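Local atomic coordinates of Dps family protein (Staphylococcus aureus subsp. aureus, PDB entry 2D5K), a protein that probably stores and detoxifies iron as a hollow twelve-subunit ferritin-like shell and, as in other Dps proteins, may compact DNA during oxidative stress. Residues K25-K34 and A92-D102. Numbering follows the deposited sequence.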
ATOM      1  N   LYS B  25      17.478 -26.280  10.337  1.00 15.13           N
ATOM      2  CA  LYS B  25      16.804 -27.004  11.408  1.00 15.41           C
ATOM      3  C   LYS B  25      15.400 -26.442  11.587  1.00 15.84           C
ATOM      4  O   LYS B  25      14.460 -27.183  11.884  1.00 14.54           O
ATOM      5  CB  LYS B  25      17.575 -26.911  12.732  1.00 17.67           C
ATOM      6  CG  LYS B  25      16.850 -27.638  13.860  1.00 17.62           C
ATOM      7  CD  LYS B  25      17.782 -28.191  14.932  1.00 21.46           C
ATOM      8  CE  LYS B  25      18.346 -27.114  15.823  1.00 20.06           C
ATOM      9  NZ  LYS B  25      19.090 -27.726  16.972  1.00 19.46           N
ATOM     10  N   LEU B  26      15.252 -25.133  11.396  1.00 14.89           N
ATOM     11  CA  LEU B  26      13.946 -24.501  11.531  1.00 14.78           C
ATOM     12  C   LEU B  26      13.022 -24.920  10.389  1.00 14.01           C
ATOM     13  O   LEU B  26      11.811 -24.955  10.561  1.00 13.98           O
ATOM     14  CB  LEU B  26      14.086 -22.976  11.590  1.00 14.88           C
ATOM     15  CG  LEU B  26      14.602 -22.449  12.932  1.00 15.29           C
ATOM     16  CD1 LEU B  26      15.096 -21.015  12.778  1.00 15.85           C
ATOM     17  CD2 LEU B  26      13.490 -22.525  13.970  1.00 16.71           C
ATOM     18  N   HIS B  27      13.587 -25.227   9.222  1.00 14.85           N
ATOM     19  CA  HIS B  27      12.768 -25.693   8.108  1.00 15.03           C
ATOM     20  C   HIS B  27      12.275 -27.086   8.474  1.00 14.40           C
ATOM     21  O   HIS B  27      11.116 -27.429   8.251  1.00 14.48           O
ATOM     22  CB  HIS B  27      13.576 -25.773   6.809  1.00 15.57           C
ATOM     23  CG  HIS B  27      13.558 -24.508   6.012  1.00 16.48           C
ATOM     24  ND1 HIS B  27      14.282 -23.391   6.368  1.00 19.45           N
ATOM     25  CD2 HIS B  27      12.881 -24.176   4.887  1.00 18.65           C
ATOM     26  CE1 HIS B  27      14.053 -22.425   5.495  1.00 19.09           C
ATOM     27  NE2 HIS B  27      13.206 -22.875   4.586  1.00 18.64           N
ATOM     28  N   ASN B  28      13.174 -27.883   9.043  1.00 14.25           N
ATOM     29  CA  ASN B  28      12.845 -29.241   9.461  1.00 13.88           C
ATOM     30  C   ASN B  28      11.673 -29.205  10.442  1.00 14.63           C
ATOM     31  O   ASN B  28      10.687 -29.925  10.272  1.00 14.50           O
ATOM     32  CB  ASN B  28      14.075 -29.886  10.114  1.00 15.94           C
ATOM     33  CG  ASN B  28      13.815 -31.303  10.591  1.00 17.62           C
ATOM     34  OD1 ASN B  28      12.959 -31.536  11.443  1.00 17.85           O
ATOM     35  ND2 ASN B  28      14.563 -32.262  10.043  1.00 20.21           N
ATOM     36  N   PHE B  29      11.769 -28.356  11.463  1.00 14.53           N
ATOM     37  CA  PHE B  29      10.697 -28.259  12.450  1.00 14.87           C
ATOM     38  C   PHE B  29       9.422 -27.723  11.800  1.00 14.63           C
ATOM     39  O   PHE B  29       8.320 -28.159  12.121  1.00 14.83           O
ATOM     40  CB  PHE B  29      11.130 -27.371  13.624  1.00 15.16           C
ATOM     41  CG  PHE B  29      12.199 -27.992  14.501  1.00 16.36           C
ATOM     42  CD1 PHE B  29      12.687 -29.272  14.236  1.00 16.72           C
ATOM     43  CD2 PHE B  29      12.713 -27.293  15.590  1.00 18.11           C
ATOM     44  CE1 PHE B  29      13.672 -29.847  15.043  1.00 17.51           C
ATOM     45  CE2 PHE B  29      13.697 -27.859  16.404  1.00 18.72           C
ATOM     46  CZ  PHE B  29      14.177 -29.141  16.127  1.00 17.67           C
ATOM     47  N   HIS B  30       9.592 -26.780  10.880  1.00 13.93           N
ATOM     48  CA  HIS B  30       8.487 -26.173  10.140  1.00 14.52           C
ATOM     49  C   HIS B  30       7.720 -27.258   9.372  1.00 14.70           C
ATOM     50  O   HIS B  30       6.492 -27.233   9.298  1.00 14.64           O
ATOM     51  CB  HIS B  30       9.084 -25.124   9.184  1.00 15.33           C
ATOM     52  CG  HIS B  30       8.146 -24.611   8.132  1.00 16.01           C
ATOM     53  ND1 HIS B  30       7.080 -23.783   8.414  1.00 16.36           N
ATOM     54  CD2 HIS B  30       8.185 -24.724   6.782  1.00 17.19           C
ATOM     55  CE1 HIS B  30       6.508 -23.403   7.284  1.00 16.06           C
ATOM     56  NE2 HIS B  30       7.159 -23.960   6.280  1.00 17.27           N
ATOM     57  N   TRP B  31       8.451 -28.226   8.823  1.00 13.31           N
ATOM     58  CA  TRP B  31       7.835 -29.296   8.045  1.00 13.93           C
ATOM     59  C   TRP B  31       7.304 -30.464   8.862  1.00 15.73           C
ATOM     60  O   TRP B  31       6.223 -30.985   8.587  1.00 16.03           O
ATOM     61  CB  TRP B  31       8.836 -29.864   7.027  1.00 13.70           C
ATOM     62  CG  TRP B  31       9.345 -28.867   6.027  1.00 14.56           C
ATOM     63  CD1 TRP B  31       8.650 -27.832   5.473  1.00 14.67           C
ATOM     64  CD2 TRP B  31      10.653 -28.833   5.440  1.00 15.16           C
ATOM     65  NE1 TRP B  31       9.444 -27.151   4.579  1.00 15.74           N
ATOM     66  CE2 TRP B  31      10.678 -27.745   4.538  1.00 14.43           C
ATOM     67  CE3 TRP B  31      11.805 -29.617   5.588  1.00 15.83           C
ATOM     68  CZ2 TRP B  31      11.813 -27.418   3.786  1.00 16.93           C
ATOM     69  CZ3 TRP B  31      12.939 -29.292   4.838  1.00 17.17           C
ATOM     70  CH2 TRP B  31      12.930 -28.199   3.949  1.00 16.59           C
ATOM     71  N   TYR B  32       8.075 -30.874   9.862  1.00 16.11           N
ATOM     72  CA  TYR B  32       7.728 -32.035  10.672  1.00 15.52           C
ATOM     73  C   TYR B  32       6.901 -31.840  11.936  1.00 17.18           C
ATOM     74  O   TYR B  32       6.518 -32.825  12.572  1.00 16.37           O
ATOM     75  CB  TYR B  32       9.015 -32.787  11.021  1.00 16.23           C
ATOM     76  CG  TYR B  32       9.654 -33.482   9.837  1.00 17.15           C
ATOM     77  CD1 TYR B  32       9.081 -34.629   9.289  1.00 17.76           C
ATOM     78  CD2 TYR B  32      10.834 -32.997   9.267  1.00 17.65           C
ATOM     79  CE1 TYR B  32       9.667 -35.283   8.206  1.00 17.28           C
ATOM     80  CE2 TYR B  32      11.428 -33.643   8.181  1.00 18.50           C
ATOM     81  CZ  TYR B  32      10.837 -34.790   7.658  1.00 19.11           C
ATOM     82  OH  TYR B  32      11.425 -35.449   6.601  1.00 18.35           O
ATOM     83  N   VAL B  33       6.624 -30.595  12.310  1.00 15.60           N
ATOM     84  CA  VAL B  33       5.844 -30.351  13.519  1.00 16.11           C
ATOM     85  C   VAL B  33       4.453 -30.966  13.398  1.00 17.89           C
ATOM     86  O   VAL B  33       3.830 -30.926  12.336  1.00 18.32           O
ATOM     87  CB  VAL B  33       5.723 -28.834  13.819  1.00 16.99           C
ATOM     88  CG1 VAL B  33       4.840 -28.151  12.778  1.00 14.87           C
ATOM     89  CG2 VAL B  33       5.170 -28.626  15.227  1.00 16.53           C
ATOM     90  N   LYS B  34       3.977 -31.557  14.489  1.00 18.65           N
ATOM     91  CA  LYS B  34       2.664 -32.189  14.496  1.00 19.97           C
ATOM     92  C   LYS B  34       1.920 -31.910  15.794  1.00 19.32           C
ATOM     93  O   LYS B  34       2.507 -31.439  16.767  1.00 19.52           O
ATOM     94  CB  LYS B  34       2.812 -33.697  14.294  1.00 22.67           C
ATOM     95  CG  LYS B  34       3.470 -34.058  12.968  1.00 26.27           C
ATOM     96  CD  LYS B  34       3.532 -35.551  12.743  1.00 30.82           C
ATOM     97  CE  LYS B  34       4.281 -35.867  11.459  1.00 32.06           C
ATOM     98  NZ  LYS B  34       3.714 -35.140  10.282  1.00 33.63           N
ATOM     99  N   ALA B  92       6.272 -31.641  18.919  1.00 20.88           N
ATOM    100  CA  ALA B  92       6.291 -30.178  18.899  1.00 20.65           C
ATOM    101  C   ALA B  92       6.964 -29.652  20.165  1.00 20.52           C
ATOM    102  O   ALA B  92       7.773 -28.729  20.116  1.00 18.62           O
ATOM    103  CB  ALA B  92       4.872 -29.633  18.797  1.00 21.32           C
ATOM    104  N   GLU B  93       6.627 -30.248  21.303  1.00 19.45           N
ATOM    105  CA  GLU B  93       7.207 -29.824  22.569  1.00 21.33           C
ATOM    106  C   GLU B  93       8.726 -29.996  22.569  1.00 19.37           C
ATOM    107  O   GLU B  93       9.456 -29.113  23.016  1.00 18.41           O
ATOM    108  CB  GLU B  93       6.585 -30.620  23.723  1.00 26.25           C
ATOM    109  CG  GLU B  93       7.044 -30.175  25.098  1.00 34.10           C
ATOM    110  CD  GLU B  93       7.837 -31.244  25.819  1.00 39.34           C
ATOM    111  OE1 GLU B  93       8.809 -31.764  25.229  1.00 42.69           O
ATOM    112  OE2 GLU B  93       7.492 -31.560  26.977  1.00 42.14           O
ATOM    113  N   GLN B  94       9.202 -31.126  22.059  1.00 18.43           N
ATOM    114  CA  GLN B  94      10.640 -31.384  22.020  1.00 17.67           C
ATOM    115  C   GLN B  94      11.345 -30.418  21.073  1.00 15.99           C
ATOM    116  O   GLN B  94      12.500 -30.056  21.287  1.00 15.20           O
ATOM    117  CB  GLN B  94      10.908 -32.833  21.604  1.00 19.67           C
ATOM    118  CG  GLN B  94      10.339 -33.848  22.585  1.00 20.83           C
ATOM    119  CD  GLN B  94      10.500 -35.280  22.114  1.00 21.79           C
ATOM    120  OE1 GLN B  94      10.295 -35.587  20.940  1.00 21.92           O
ATOM    121  NE2 GLN B  94      10.855 -36.169  23.037  1.00 25.30           N
ATOM    122  N   MET B  95      10.648 -29.996  20.024  1.00 16.31           N
ATOM    123  CA  MET B  95      11.240 -29.053  19.082  1.00 14.61           C
ATOM    124  C   MET B  95      11.440 -27.711  19.774  1.00 14.69           C
ATOM    125  O   MET B  95      12.507 -27.107  19.680  1.00 15.70           O
ATOM    126  CB  MET B  95      10.330 -28.859  17.866  1.00 15.28           C
ATOM    127  CG  MET B  95      10.190 -30.089  16.990  1.00 17.32           C
ATOM    128  SD  MET B  95       9.073 -29.773  15.612  1.00 16.86           S
ATOM    129  CE  MET B  95       9.428 -31.194  14.571  1.00 17.87           C
ATOM    130  N   VAL B  96      10.409 -27.247  20.471  1.00 14.79           N
ATOM    131  CA  VAL B  96      10.492 -25.966  21.162  1.00 15.22           C
ATOM    132  C   VAL B  96      11.527 -26.048  22.280  1.00 16.60           C
ATOM    133  O   VAL B  96      12.263 -25.095  22.518  1.00 15.99           O
ATOM    134  CB  VAL B  96       9.116 -25.545  21.719  1.00 15.75           C
ATOM    135  CG1 VAL B  96       9.235 -24.234  22.482  1.00 16.19           C
ATOM    136  CG2 VAL B  96       8.129 -25.395  20.574  1.00 14.35           C
ATOM    137  N   GLU B  97      11.598 -27.194  22.955  1.00 16.04           N
ATOM    138  CA  GLU B  97      12.580 -27.366  24.018  1.00 17.30           C
ATOM    139  C   GLU B  97      13.992 -27.236  23.452  1.00 16.05           C
ATOM    140  O   GLU B  97      14.837 -26.558  24.035  1.00 16.07           O
ATOM    141  CB  GLU B  97      12.430 -28.738  24.689  1.00 18.71           C
ATOM    142  CG  GLU B  97      11.135 -28.927  25.455  1.00 24.91           C
ATOM    143  CD  GLU B  97      11.063 -30.276  26.155  1.00 29.17           C
ATOM    144  OE1 GLU B  97      11.371 -31.299  25.507  1.00 30.91           O
ATOM    145  OE2 GLU B  97      10.688 -30.313  27.347  1.00 32.67           O
ATOM    146  N   GLU B  98      14.254 -27.880  22.318  1.00 15.76           N
ATOM    147  CA  GLU B  98      15.585 -27.808  21.732  1.00 16.76           C
ATOM    148  C   GLU B  98      15.920 -26.406  21.245  1.00 15.56           C
ATOM    149  O   GLU B  98      17.043 -25.940  21.419  1.00 14.42           O
ATOM    150  CB  GLU B  98      15.749 -28.796  20.575  1.00 18.50           C
ATOM    151  CG  GLU B  98      17.177 -28.796  20.032  1.00 24.76           C
ATOM    152  CD  GLU B  98      17.526 -30.046  19.260  1.00 27.96           C
ATOM    153  OE1 GLU B  98      17.382 -31.151  19.822  1.00 32.33           O
ATOM    154  OE2 GLU B  98      17.955 -29.923  18.096  1.00 28.98           O
ATOM    155  N   LEU B  99      14.955 -25.730  20.628  1.00 15.66           N
ATOM    156  CA  LEU B  99      15.217 -24.373  20.163  1.00 15.96           C
ATOM    157  C   LEU B  99      15.519 -23.493  21.370  1.00 15.29           C
ATOM    158  O   LEU B  99      16.392 -22.625  21.315  1.00 16.86           O
ATOM    159  CB  LEU B  99      14.012 -23.819  19.399  1.00 18.06           C
ATOM    160  CG  LEU B  99      13.767 -24.427  18.017  1.00 20.04           C
ATOM    161  CD1 LEU B  99      12.520 -23.803  17.409  1.00 21.77           C
ATOM    162  CD2 LEU B  99      14.980 -24.180  17.121  1.00 20.68           C
ATOM    163  N   SER B 100      14.807 -23.716  22.470  1.00 15.94           N
ATOM    164  CA  SER B 100      15.051 -22.918  23.662  1.00 15.78           C
ATOM    165  C   SER B 100      16.481 -23.136  24.143  1.00 16.62           C
ATOM    166  O   SER B 100      17.178 -22.179  24.483  1.00 15.81           O
ATOM    167  CB  SER B 100      14.070 -23.276  24.780  1.00 16.58           C
ATOM    168  OG  SER B 100      14.348 -22.500  25.936  1.00 17.91           O
ATOM    169  N   GLN B 101      16.922 -24.391  24.170  1.00 15.45           N
ATOM    170  CA  GLN B 101      18.284 -24.675  24.599  1.00 15.27           C
ATOM    171  C   GLN B 101      19.275 -24.031  23.630  1.00 16.03           C
ATOM    172  O   GLN B 101      20.300 -23.504  24.052  1.00 15.99           O
ATOM    173  CB  GLN B 101      18.539 -26.181  24.677  1.00 18.33           C
ATOM    174  CG  GLN B 101      19.904 -26.527  25.277  1.00 20.18           C
ATOM    175  CD  GLN B 101      20.060 -26.028  26.706  1.00 24.07           C
ATOM    176  OE1 GLN B 101      19.293 -26.406  27.592  1.00 26.11           O
ATOM    177  NE2 GLN B 101      21.056 -25.176  26.936  1.00 21.58           N
ATOM    178  N   ASP B 102      18.975 -24.075  22.334  1.00 15.25           N
ATOM    179  CA  ASP B 102      19.863 -23.455  21.350  1.00 16.17           C
ATOM    180  C   ASP B 102      19.950 -21.954  21.607  1.00 15.58           C
ATOM    181  O   ASP B 102      21.036 -21.373  21.604  1.00 15.63           O
ATOM    182  CB  ASP B 102      19.361 -23.673  19.917  1.00 15.38           C
ATOM    183  CG  ASP B 102      19.636 -25.075  19.402  1.00 18.42           C
ATOM    184  OD1 ASP B 102      20.616 -25.701  19.862  1.00 19.22           O
ATOM    185  OD2 ASP B 102      18.884 -25.544  18.522  1.00 18.57           O
TER
HETATM  186  O   HOH W   1       3.590 -33.106  18.653  1.00 21.00           O
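Phe29 reaches across from helix 5-32 into a hollow on helix 92-120 made by Met95 and Leu99; the two helices are antiparallel partners in the four-helix bundle of the ferritin-like fold. The axes of 25-32 and 92-102 approach to 10.8 Å at 162°. Phe29 is broad and flat enough to fill the gap: Met95 CG sits over its centre, 3.8 Å from the ring centroid in a CH-pi contact, while Leu99 CG meets the ring edge in its plane. Lys25 CG lies over the opposite face, toward the rim. Unbranched and extended (chi2 179°), Met95 slides past the ring to rest its CE against the backbone, 3.7 Å from Val33 N. There the two backbones draw closer, just past the end of helix 5-32, and compact side chains suit: Val33 CG2 packs on Ala92 CB at 3.7 Å. A water links Lys34 O to Ala92 N. Leu26 CD2 rests against both methyls of Leu99, which also touches Phe45 of helix 38-65. At the other end a bend at chi3 (74°) brings the Lys25 ammonium between two acids, with a further hydrogen bond to Lys84 O. Lys25 NZ forms salt bridges, each at 2.7 Å, with Glu98 OE2, met on its anti side, and Asp102 OD2, which offers its syn lone pair.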